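Local coordinates for m3DLH protein (Halieaceae bacterium, PDB 7JKA) that probably hydrolyses lactones or related esters as a member of the dienelactone hydrolase family, with an alpha/beta-hydrolase fold, at residues C42-F48 / R125-F131. Sequence-based numbering, arbitrary orientation. Where two conformers were deposited one is given.
Sequences CPGVVVF and RLAAIGF
Gly44 N donates to Arg125 O, and Gly44 O accepts from Ala127 N at 2.8 Å. Val46 repeats the pattern with Ala127 O and Ile129 N, and Phe48 with Ile129 O and Phe131 N. These six bonds form a parallel ladder between 42-48 and 125-131. The straightest is Phe48 N to Ile129 O, 176° at the hydrogen. The last, Phe131 N to Phe48 O, is longer at 3.2 Å.

At the start of the ladder the Arg125 chain bends at chi3 (-65°), bringing one face of its guanidinium over the Pro43 ring. Pro43 CG lies 3.6 Å from Arg125 NH1. NE of the same group forms a salt bridge with Asp122, and NH1 makes a hydrogen bond to Phe250 O. With an alanine here, the CG and CD side of the Pro43 ring would probably lose its guanidinium cover and Asp122 this charged partner.

On one face of the sheet, Val47 CG2 lies beside Ile129 CG1 at 4.1 Å, while Val47 CG1 meets the edge of the Phe131 ring at CE1. Leu65 of helix 56-67 covers Val45, Val47 and Ile129. On the other face, Ala128 CB sits at the edge of the Phe48 ring, 4.3 Å from CE2, and helix 101-116 packs over Val46 and Phe48.

Through Gly130 the strand probably leads into the nucleophile elbow of the fold. Paired backbone N-H and C=O groups fix the parallel register between apolar faces.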
loop_
_atom_site.group_PDB
_atom_site.type_symbol
_atom_site.label_atom_id
_atom_site.label_comp_id
_atom_site.label_asym_id
_atom_site.label_seq_id
_atom_site.Cartn_x
_atom_site.Cartn_y
_atom_site.Cartn_z
ATOM N N CYS A 42 -0.737 18.434 -6.310
ATOM C CA CYS A 42 -1.828 17.483 -6.202
ATOM C C CYS A 42 -1.562 16.484 -5.084
ATOM O O CYS A 42 -0.433 16.360 -4.598
ATOM C CB CYS A 42 -2.023 16.745 -7.529
ATOM S SG CYS A 42 -0.626 15.765 -7.943
ATOM N N PRO A 43 -2.585 15.755 -4.648
ATOM C CA PRO A 43 -2.365 14.750 -3.610
ATOM C C PRO A 43 -1.355 13.715 -4.068
ATOM O O PRO A 43 -1.300 13.341 -5.241
ATOM C CB PRO A 43 -3.753 14.128 -3.422
ATOM C CG PRO A 43 -4.681 15.207 -3.882
ATOM C CD PRO A 43 -4.002 15.834 -5.044
ATOM N N GLY A 44 -0.545 13.266 -3.125
ATOM C CA GLY A 44 0.439 12.228 -3.374
ATOM C C GLY A 44 -0.026 10.916 -2.769
ATOM O O GLY A 44 -0.582 10.886 -1.662
ATOM N N VAL A 45 0.241 9.826 -3.477
ATOM C CA VAL A 45 -0.094 8.492 -2.988
ATOM C C VAL A 45 1.141 7.617 -3.137
ATOM O O VAL A 45 1.683 7.493 -4.245
ATOM C CB VAL A 45 -1.293 7.877 -3.749
ATOM C CG1 VAL A 45 -1.662 6.495 -3.142
ATOM C CG2 VAL A 45 -2.501 8.814 -3.748
ATOM N N VAL A 46 1.603 7.034 -2.025
ATOM C CA VAL A 46 2.593 5.965 -2.114
ATOM C C VAL A 46 1.866 4.671 -2.420
ATOM O O VAL A 46 0.817 4.368 -1.834
ATOM C CB VAL A 46 3.410 5.819 -0.823
ATOM C CG1 VAL A 46 4.461 4.697 -1.006
ATOM C CG2 VAL A 46 4.057 7.106 -0.455
ATOM N N VAL A 47 2.418 3.903 -3.345
ATOM C CA VAL A 47 1.851 2.611 -3.721
ATOM C C VAL A 47 2.862 1.529 -3.346
ATOM O O VAL A 47 3.925 1.410 -3.975
ATOM C CB VAL A 47 1.528 2.548 -5.217
ATOM C CG1 VAL A 47 0.911 1.209 -5.596
ATOM C CG2 VAL A 47 0.600 3.736 -5.659
ATOM N N PHE A 48 2.519 0.709 -2.344
ATOM C CA PHE A 48 3.399 -0.393 -1.991
ATOM C C PHE A 48 2.947 -1.655 -2.703
ATOM O O PHE A 48 1.753 -2.012 -2.647
ATOM C CB PHE A 48 3.418 -0.611 -0.483
ATOM C CG PHE A 48 4.071 0.512 0.274
ATOM C CD1 PHE A 48 5.452 0.682 0.216
ATOM C CD2 PHE A 48 3.307 1.415 1.000
ATOM C CE1 PHE A 48 6.057 1.736 0.907
ATOM C CE2 PHE A 48 3.901 2.475 1.689
ATOM C CZ PHE A 48 5.265 2.641 1.639
ATOM N N ARG A 125 -1.693 16.601 1.595
ATOM C CA ARG A 125 -2.705 15.681 1.065
ATOM C C ARG A 125 -1.995 14.417 0.601
ATOM O O ARG A 125 -1.629 14.280 -0.570
ATOM C CB ARG A 125 -3.500 16.338 -0.066
ATOM C CG ARG A 125 -4.450 17.442 0.403
ATOM C CD ARG A 125 -5.388 17.921 -0.720
ATOM N NE ARG A 125 -4.640 18.557 -1.799
ATOM C CZ ARG A 125 -5.120 18.762 -3.021
ATOM N NH1 ARG A 125 -6.355 18.374 -3.319
ATOM N NH2 ARG A 125 -4.366 19.357 -3.937
ATOM N N LEU A 126 -1.797 13.486 1.532
ATOM C CA LEU A 126 -0.994 12.305 1.269
ATOM C C LEU A 126 -1.765 11.047 1.642
ATOM O O LEU A 126 -2.511 11.020 2.630
ATOM C CB LEU A 126 0.326 12.339 2.058
ATOM C CG LEU A 126 1.213 13.538 1.780
ATOM C CD1 LEU A 126 2.378 13.575 2.733
ATOM C CD2 LEU A 126 1.745 13.498 0.347
ATOM N N ALA A 127 -1.553 9.999 0.860
ATOM C CA ALA A 127 -2.107 8.693 1.191
ATOM C C ALA A 127 -1.082 7.612 0.912
ATOM O O ALA A 127 -0.113 7.805 0.176
ATOM C CB ALA A 127 -3.393 8.408 0.400
ATOM N N ALA A 128 -1.341 6.437 1.484
ATOM C CA ALA A 128 -0.592 5.244 1.132
ATOM C C ALA A 128 -1.561 4.118 0.856
ATOM O O ALA A 128 -2.514 3.928 1.611
ATOM C CB ALA A 128 0.374 4.813 2.260
ATOM N N ILE A 129 -1.301 3.368 -0.201
ATOM C CA ILE A 129 -2.034 2.145 -0.464
ATOM C C ILE A 129 -1.036 1.010 -0.631
ATOM O O ILE A 129 0.161 1.216 -0.861
ATOM C CB ILE A 129 -2.942 2.241 -1.702
ATOM C CG1 ILE A 129 -2.151 2.250 -3.027
ATOM C CG2 ILE A 129 -3.864 3.445 -1.587
ATOM C CD1 ILE A 129 -3.095 2.124 -4.270
ATOM N N GLY A 130 -1.539 -0.208 -0.508
ATOM C CA GLY A 130 -0.674 -1.355 -0.684
ATOM C C GLY A 130 -1.473 -2.603 -0.954
ATOM O O GLY A 130 -2.636 -2.733 -0.537
ATOM N N PHE A 131 -0.833 -3.531 -1.650
ATOM C CA PHE A 131 -1.423 -4.779 -2.098
ATOM C C PHE A 131 -0.679 -5.899 -1.397
ATOM O O PHE A 131 0.546 -5.934 -1.426
ATOM C CB PHE A 131 -1.305 -4.881 -3.625
ATOM C CG PHE A 131 -1.987 -3.763 -4.322
ATOM C CD1 PHE A 131 -1.359 -2.542 -4.501
ATOM C CD2 PHE A 131 -3.318 -3.904 -4.689
ATOM C CE1 PHE A 131 -2.031 -1.483 -5.103
ATOM C CE2 PHE A 131 -4.011 -2.858 -5.295
ATOM C CZ PHE A 131 -3.367 -1.634 -5.483
#